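PDB 1ZPU: iron transport multicopper oxidase FET3 from Saccharomyces cerevisiae, which uses four copper ions and O2 to oxidise Fe(2+) to Fe(3+), which the ferric iron permease FTR1 then carries into the cell. Local coordinates for residues Thr55-Leu64 and Gln111-Ile122. Numbering follows the deposited sequence.
With CU1 (copper (I) ion), chain B; CU1 (copper (I) ion), chain C; NAG (2-acetamido-2-deoxy-beta-D-glucopyranose), chain J.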
ATOM      1  N   THR A  55       7.420  -4.583 -20.734  1.00 69.94           N
ATOM      2  CA  THR A  55       7.543  -4.017 -19.393  1.00 69.89           C
ATOM      3  C   THR A  55       8.435  -4.877 -18.495  1.00 69.63           C
ATOM      4  O   THR A  55       8.624  -6.069 -18.759  1.00 69.54           O
ATOM      5  CB  THR A  55       6.171  -3.918 -18.714  1.00 70.02           C
ATOM      6  OG1 THR A  55       5.134  -4.089 -19.690  1.00 70.73           O
ATOM      7  CG2 THR A  55       6.016  -2.574 -18.002  1.00 70.41           C
ATOM      8  N   ASN A  56       8.973  -4.274 -17.437  1.00 69.42           N
ATOM      9  CA  ASN A  56       9.513  -5.043 -16.314  1.00 69.51           C
ATOM     10  C   ASN A  56       8.371  -5.463 -15.357  1.00 69.32           C
ATOM     11  O   ASN A  56       7.236  -5.008 -15.527  1.00 69.17           O
ATOM     12  CB  ASN A  56      10.599  -4.237 -15.596  1.00 69.56           C
ATOM     13  CG  ASN A  56      11.857  -4.021 -16.461  1.00 70.65           C
ATOM     14  OD1 ASN A  56      12.197  -4.860 -17.296  1.00 70.84           O
ATOM     15  ND2 ASN A  56      12.562  -2.898 -16.234  1.00 71.80           N
ATOM     16  N   THR A  57       8.654  -6.343 -14.392  1.00 69.25           N
ATOM     17  CA  THR A  57       7.685  -6.661 -13.324  1.00 69.38           C
ATOM     18  C   THR A  57       8.341  -6.825 -11.963  1.00 69.29           C
ATOM     19  O   THR A  57       9.561  -6.892 -11.853  1.00 69.21           O
ATOM     20  CB  THR A  57       6.866  -7.966 -13.569  1.00 69.81           C
ATOM     21  OG1 THR A  57       6.982  -8.397 -14.931  1.00 71.08           O
ATOM     22  CG2 THR A  57       5.411  -7.759 -13.201  1.00 68.39           C
ATOM     23  N   SER A  58       7.505  -6.894 -10.930  1.00 69.16           N
ATOM     24  CA  SER A  58       7.942  -7.243  -9.592  1.00 69.13           C
ATOM     25  C   SER A  58       6.690  -7.619  -8.855  1.00 69.37           C
ATOM     26  O   SER A  58       5.596  -7.396  -9.369  1.00 69.56           O
ATOM     27  CB  SER A  58       8.588  -6.051  -8.916  1.00 69.01           C
ATOM     28  OG  SER A  58       7.762  -4.916  -9.055  1.00 68.53           O
ATOM     29  N   MET A  59       6.841  -8.191  -7.661  1.00 69.46           N
ATOM     30  CA  MET A  59       5.697  -8.498  -6.808  1.00 69.72           C
ATOM     31  C   MET A  59       6.070  -8.222  -5.384  1.00 69.41           C
ATOM     32  O   MET A  59       7.101  -8.693  -4.907  1.00 69.39           O
ATOM     33  CB  MET A  59       5.282  -9.961  -6.949  1.00 70.07           C
ATOM     34  CG  MET A  59       3.983 -10.323  -6.237  1.00 70.64           C
ATOM     35  SD  MET A  59       3.116 -11.686  -7.053  1.00 71.62           S
ATOM     36  CE  MET A  59       4.339 -12.967  -6.877  1.00 72.67           C
ATOM     37  N   HIS A  60       5.222  -7.448  -4.715  1.00 69.26           N
ATOM     38  CA  HIS A  60       5.423  -7.081  -3.330  1.00 69.05           C
ATOM     39  C   HIS A  60       4.290  -7.656  -2.506  1.00 69.14           C
ATOM     40  O   HIS A  60       3.144  -7.609  -2.923  1.00 69.42           O
ATOM     41  CB  HIS A  60       5.433  -5.565  -3.204  1.00 68.82           C
ATOM     42  CG  HIS A  60       5.280  -5.071  -1.796  1.00 69.06           C
ATOM     43  ND1 HIS A  60       6.074  -5.512  -0.761  1.00 69.15           N
ATOM     44  CD2 HIS A  60       4.445  -4.154  -1.260  1.00 68.61           C
ATOM     45  CE1 HIS A  60       5.721  -4.906   0.354  1.00 68.01           C
ATOM     46  NE2 HIS A  60       4.740  -4.072   0.078  1.00 68.29           N
ATOM     47  N   PHE A  61       4.610  -8.189  -1.334  1.00 69.05           N
ATOM     48  CA  PHE A  61       3.608  -8.753  -0.443  1.00 68.86           C
ATOM     49  C   PHE A  61       3.347  -7.807   0.719  1.00 69.01           C
ATOM     50  O   PHE A  61       4.106  -7.754   1.685  1.00 69.18           O
ATOM     51  CB  PHE A  61       4.021 -10.155  -0.022  1.00 68.44           C
ATOM     52  CG  PHE A  61       4.392 -11.010  -1.185  1.00 68.65           C
ATOM     53  CD1 PHE A  61       5.705 -10.990  -1.695  1.00 68.18           C
ATOM     54  CD2 PHE A  61       3.428 -11.775  -1.831  1.00 68.04           C
ATOM     55  CE1 PHE A  61       6.046 -11.741  -2.802  1.00 67.07           C
ATOM     56  CE2 PHE A  61       3.767 -12.533  -2.949  1.00 67.62           C
ATOM     57  CZ  PHE A  61       5.075 -12.519  -3.430  1.00 67.35           C
ATOM     58  N   HIS A  62       2.265  -7.049   0.582  1.00 69.03           N
ATOM     59  CA  HIS A  62       1.998  -5.878   1.398  1.00 68.91           C
ATOM     60  C   HIS A  62       1.730  -6.241   2.836  1.00 69.13           C
ATOM     61  O   HIS A  62       0.745  -6.920   3.142  1.00 69.25           O
ATOM     62  CB  HIS A  62       0.787  -5.131   0.848  1.00 68.50           C
ATOM     63  CG  HIS A  62       0.533  -3.828   1.531  1.00 68.90           C
ATOM     64  ND1 HIS A  62       0.627  -2.619   0.879  1.00 68.04           N
ATOM     65  CD2 HIS A  62       0.204  -3.543   2.815  1.00 69.04           C
ATOM     66  CE1 HIS A  62       0.363  -1.646   1.731  1.00 69.02           C
ATOM     67  NE2 HIS A  62       0.109  -2.178   2.913  1.00 69.07           N
ATOM     68  N   GLY A  63       2.593  -5.761   3.725  1.00 69.23           N
ATOM     69  CA  GLY A  63       2.345  -5.886   5.156  1.00 69.18           C
ATOM     70  C   GLY A  63       3.238  -6.914   5.807  1.00 69.08           C
ATOM     71  O   GLY A  63       3.480  -6.859   7.008  1.00 69.54           O
ATOM     72  N   LEU A  64       3.731  -7.850   5.009  1.00 68.85           N
ATOM     73  CA  LEU A  64       4.611  -8.893   5.487  1.00 68.67           C
ATOM     74  C   LEU A  64       5.955  -8.295   5.887  1.00 68.76           C
ATOM     75  O   LEU A  64       6.501  -7.450   5.184  1.00 68.84           O
ATOM     76  CB  LEU A  64       4.753  -9.950   4.400  1.00 68.43           C
ATOM     77  CG  LEU A  64       3.732 -11.099   4.360  1.00 68.41           C
ATOM     78  CD1 LEU A  64       2.276 -10.698   4.539  1.00 67.42           C
ATOM     79  CD2 LEU A  64       3.905 -11.913   3.096  1.00 68.68           C
ATOM     80  N   GLN A 111       1.448  -0.849 -13.020  1.00 70.41           N
ATOM     81  CA  GLN A 111       1.118  -2.249 -13.182  1.00 69.98           C
ATOM     82  C   GLN A 111      -0.062  -2.762 -12.316  1.00 69.68           C
ATOM     83  O   GLN A 111      -1.030  -3.271 -12.862  1.00 70.06           O
ATOM     84  CB  GLN A 111       2.394  -3.050 -12.948  1.00 70.25           C
ATOM     85  CG  GLN A 111       2.481  -4.357 -13.654  1.00 70.40           C
ATOM     86  CD  GLN A 111       3.856  -4.568 -14.265  1.00 70.28           C
ATOM     87  OE1 GLN A 111       4.647  -5.386 -13.792  1.00 70.21           O
ATOM     88  NE2 GLN A 111       4.150  -3.813 -15.315  1.00 70.13           N
ATOM     89  N   TYR A 112      -0.036  -2.628 -10.993  1.00 69.20           N
ATOM     90  CA  TYR A 112      -1.140  -3.260 -10.235  1.00 69.21           C
ATOM     91  C   TYR A 112      -2.556  -2.725 -10.511  1.00 69.50           C
ATOM     92  O   TYR A 112      -3.517  -3.488 -10.439  1.00 69.79           O
ATOM     93  CB  TYR A 112      -0.869  -3.466  -8.737  1.00 68.93           C
ATOM     94  CG  TYR A 112      -1.235  -2.354  -7.776  1.00 68.82           C
ATOM     95  CD1 TYR A 112      -2.550  -2.172  -7.321  1.00 68.43           C
ATOM     96  CD2 TYR A 112      -0.245  -1.526  -7.258  1.00 68.74           C
ATOM     97  CE1 TYR A 112      -2.859  -1.162  -6.402  1.00 67.46           C
ATOM     98  CE2 TYR A 112      -0.533  -0.531  -6.356  1.00 68.42           C
ATOM     99  CZ  TYR A 112      -1.828  -0.348  -5.925  1.00 69.10           C
ATOM    100  OH  TYR A 112      -2.042   0.676  -5.026  1.00 70.28           O
ATOM    101  N   GLU A 113      -2.695  -1.440 -10.832  1.00 69.75           N
ATOM    102  CA  GLU A 113      -3.985  -0.934 -11.321  1.00 70.06           C
ATOM    103  C   GLU A 113      -4.483  -1.696 -12.530  1.00 69.75           C
ATOM    104  O   GLU A 113      -5.672  -1.824 -12.716  1.00 70.01           O
ATOM    105  CB  GLU A 113      -3.956   0.558 -11.662  1.00 70.46           C
ATOM    106  CG  GLU A 113      -4.371   1.459 -10.491  1.00 74.05           C
ATOM    107  CD  GLU A 113      -5.880   1.626 -10.315  1.00 77.28           C
ATOM    108  OE1 GLU A 113      -6.675   0.652 -10.355  1.00 78.34           O
ATOM    109  OE2 GLU A 113      -6.282   2.777 -10.108  1.00 80.90           O
ATOM    110  N   ASP A 114      -3.578  -2.205 -13.349  1.00 69.69           N
ATOM    111  CA  ASP A 114      -3.979  -2.933 -14.534  1.00 69.70           C
ATOM    112  C   ASP A 114      -4.244  -4.410 -14.247  1.00 69.64           C
ATOM    113  O   ASP A 114      -4.293  -5.228 -15.174  1.00 69.84           O
ATOM    114  CB  ASP A 114      -2.959  -2.727 -15.663  1.00 70.00           C
ATOM    115  CG  ASP A 114      -3.012  -1.302 -16.260  1.00 71.40           C
ATOM    116  OD1 ASP A 114      -4.030  -0.585 -16.065  1.00 72.79           O
ATOM    117  OD2 ASP A 114      -2.036  -0.896 -16.935  1.00 72.78           O
ATOM    118  N   GLY A 115      -4.407  -4.753 -12.967  1.00 69.47           N
ATOM    119  CA  GLY A 115      -4.965  -6.056 -12.586  1.00 69.51           C
ATOM    120  C   GLY A 115      -4.089  -6.990 -11.771  1.00 69.74           C
ATOM    121  O   GLY A 115      -4.596  -7.979 -11.216  1.00 70.04           O
ATOM    122  N   MET A 116      -2.790  -6.692 -11.685  1.00 69.72           N
ATOM    123  CA  MET A 116      -1.825  -7.596 -11.027  1.00 69.63           C
ATOM    124  C   MET A 116      -1.826  -7.416  -9.507  1.00 69.69           C
ATOM    125  O   MET A 116      -0.949  -6.741  -8.937  1.00 70.03           O
ATOM    126  CB  MET A 116      -0.427  -7.418 -11.614  1.00 69.07           C
ATOM    127  CG  MET A 116       0.593  -8.392 -11.144  1.00 68.23           C
ATOM    128  SD  MET A 116       2.115  -8.228 -12.144  1.00 69.49           S
ATOM    129  CE  MET A 116       3.272  -9.104 -11.115  1.00 69.71           C
ATOM    130  N   LYS A 117      -2.804  -8.039  -8.859  1.00 69.29           N
ATOM    131  CA  LYS A 117      -3.029  -7.857  -7.431  1.00 69.39           C
ATOM    132  C   LYS A 117      -4.013  -8.924  -6.941  1.00 69.28           C
ATOM    133  O   LYS A 117      -4.854  -9.402  -7.698  1.00 69.28           O
ATOM    134  CB  LYS A 117      -3.568  -6.456  -7.143  1.00 69.22           C
ATOM    135  CG  LYS A 117      -4.897  -6.159  -7.843  1.00 70.46           C
ATOM    136  CD  LYS A 117      -5.143  -4.660  -8.021  1.00 71.40           C
ATOM    137  CE  LYS A 117      -6.640  -4.314  -8.090  1.00 72.37           C
ATOM    138  NZ  LYS A 117      -6.849  -2.945  -8.670  1.00 73.63           N
ATOM    139  N   GLY A 118      -3.894  -9.288  -5.667  1.00 69.21           N
ATOM    140  CA  GLY A 118      -4.618 -10.404  -5.089  1.00 68.96           C
ATOM    141  C   GLY A 118      -4.460 -10.398  -3.584  1.00 68.96           C
ATOM    142  O   GLY A 118      -3.576  -9.728  -3.053  1.00 69.03           O
ATOM    143  N   LEU A 119      -5.316 -11.145  -2.896  1.00 68.89           N
ATOM    144  CA  LEU A 119      -5.292 -11.205  -1.445  1.00 68.80           C
ATOM    145  C   LEU A 119      -4.337 -12.259  -0.894  1.00 68.98           C
ATOM    146  O   LEU A 119      -4.111 -13.298  -1.501  1.00 69.03           O
ATOM    147  CB  LEU A 119      -6.701 -11.443  -0.909  1.00 68.74           C
ATOM    148  CG  LEU A 119      -7.784 -10.407  -1.220  1.00 68.39           C
ATOM    149  CD1 LEU A 119      -9.009 -10.703  -0.413  1.00 68.04           C
ATOM    150  CD2 LEU A 119      -7.334  -9.001  -0.923  1.00 67.79           C
ATOM    151  N   PHE A 120      -3.794 -11.978   0.281  1.00 69.24           N
ATOM    152  CA  PHE A 120      -2.882 -12.879   0.965  1.00 69.35           C
ATOM    153  C   PHE A 120      -3.364 -13.001   2.403  1.00 69.24           C
ATOM    154  O   PHE A 120      -3.203 -12.062   3.192  1.00 69.34           O
ATOM    155  CB  PHE A 120      -1.469 -12.298   0.922  1.00 69.60           C
ATOM    156  CG  PHE A 120      -0.392 -13.281   1.282  1.00 70.20           C
ATOM    157  CD1 PHE A 120      -0.269 -13.764   2.586  1.00 69.77           C
ATOM    158  CD2 PHE A 120       0.529 -13.700   0.313  1.00 70.67           C
ATOM    159  CE1 PHE A 120       0.733 -14.676   2.910  1.00 71.24           C
ATOM    160  CE2 PHE A 120       1.540 -14.613   0.627  1.00 70.35           C
ATOM    161  CZ  PHE A 120       1.650 -15.100   1.924  1.00 70.42           C
ATOM    162  N   ILE A 121      -3.963 -14.141   2.736  1.00 68.88           N
ATOM    163  CA  ILE A 121      -4.531 -14.349   4.062  1.00 68.97           C
ATOM    164  C   ILE A 121      -3.711 -15.322   4.871  1.00 69.02           C
ATOM    165  O   ILE A 121      -3.411 -16.436   4.405  1.00 69.39           O
ATOM    166  CB  ILE A 121      -6.014 -14.830   3.994  1.00 68.90           C
ATOM    167  CG1 ILE A 121      -6.947 -13.638   3.966  1.00 69.08           C
ATOM    168  CG2 ILE A 121      -6.389 -15.649   5.200  1.00 68.47           C
ATOM    169  CD1 ILE A 121      -7.180 -13.103   2.600  1.00 70.84           C
ATOM    170  N   ILE A 122      -3.353 -14.907   6.084  1.00 68.91           N
ATOM    171  CA  ILE A 122      -2.687 -15.802   7.029  1.00 69.02           C
ATOM    172  C   ILE A 122      -3.601 -16.065   8.220  1.00 69.12           C
ATOM    173  O   ILE A 122      -4.006 -15.127   8.912  1.00 69.21           O
ATOM    174  CB  ILE A 122      -1.339 -15.220   7.516  1.00 69.00           C
ATOM    175  CG1 ILE A 122      -0.465 -14.824   6.327  1.00 68.72           C
ATOM    176  CG2 ILE A 122      -0.617 -16.224   8.402  1.00 68.89           C
ATOM    177  CD1 ILE A 122       0.633 -13.862   6.683  1.00 69.36           C
TER
HETATM  178 CU   CU1 B1004       4.134  -2.920   1.695  1.00100.00          CU
HETATM  179 CU   CU1 C1003       1.126  -2.232  -0.964  1.00 89.16          CU
HETATM  180  C1  NAG J   1      12.946  -2.218 -17.449  1.00 74.39           C
HETATM  181  C2  NAG J   1      12.667  -0.789 -17.957  1.00 76.85           C
HETATM  182  C3  NAG J   1      13.903  -0.128 -18.591  1.00 76.92           C
HETATM  183  C4  NAG J   1      15.183  -0.348 -17.777  1.00 75.92           C
HETATM  184  C5  NAG J   1      15.343  -1.781 -17.270  1.00 75.95           C
HETATM  185  C6  NAG J   1      15.496  -1.836 -15.739  1.00 75.90           C
HETATM  186  C7  NAG J   1      10.415  -0.008 -18.461  1.00 80.07           C
HETATM  187  C8  NAG J   1      10.248   1.415 -18.926  1.00 79.25           C
HETATM  188  N2  NAG J   1      11.514  -0.680 -18.855  1.00 77.56           N
HETATM  189  O3  NAG J   1      13.687   1.268 -18.690  1.00 77.84           O
HETATM  190  O4  NAG J   1      16.286  -0.032 -18.586  1.00 76.02           O
HETATM  191  O5  NAG J   1      14.276  -2.600 -17.760  1.00 76.31           O
HETATM  192  O6  NAG J   1      16.655  -1.149 -15.310  1.00 75.31           O
HETATM  193  O7  NAG J   1       9.547  -0.503 -17.713  1.00 83.15           O
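Phe-61 and Leu-64 meet Phe-120 inside the first cupredoxin domain of this multicopper oxidase, a clear case of how such a fold separates metal binding from packing. Strands 60-62 and 117-123 belong to one sheet but are not neighbours: strand 100-105 runs between them, so the two strands meet through side chains. On strand 60-62 the side chains alternate. His-60 NE2 binds the type 2 copper at 2.1 Å and His-62 ND1 a type 3 copper at 1.9 Å, with His-395 completing the first site and His-105 and His-464 the second, whereas Phe-61 turns toward the apolar interior. Its CD2 lies 4.1 Å from CD2 of Phe-120, the rings meeting obliquely. Phe-120 has CG anti to the backbone N (chi1 -165°), which sets one face of its ring against Leu-64, the last residue of the type II turn from Phe-61; Leu-64 CD2 makes a CH-pi contact 4.3 Å from the ring centroid, 17° off its normal. Val-38 of the adjacent strand 36-39 and Val-44 of the facing sheet also touch this ring.

Toward the glycosylated end, where Asn-56 ND2 carries the sugar, the Gln-111 side chain reaches the loop and brings its amide beside the carbonyl of Asn-56. Shortened to an alanine here, the side chain no longer reaches this loop, which is likely to open a gap beside Thr-55 and leave Asn-56 O without its amide neighbour. Met-116, its chain extended beyond CG, reaches the same loop, bringing the terminal methyl CE to both Thr-57 CG2 and the carbonyl O of Ser-58.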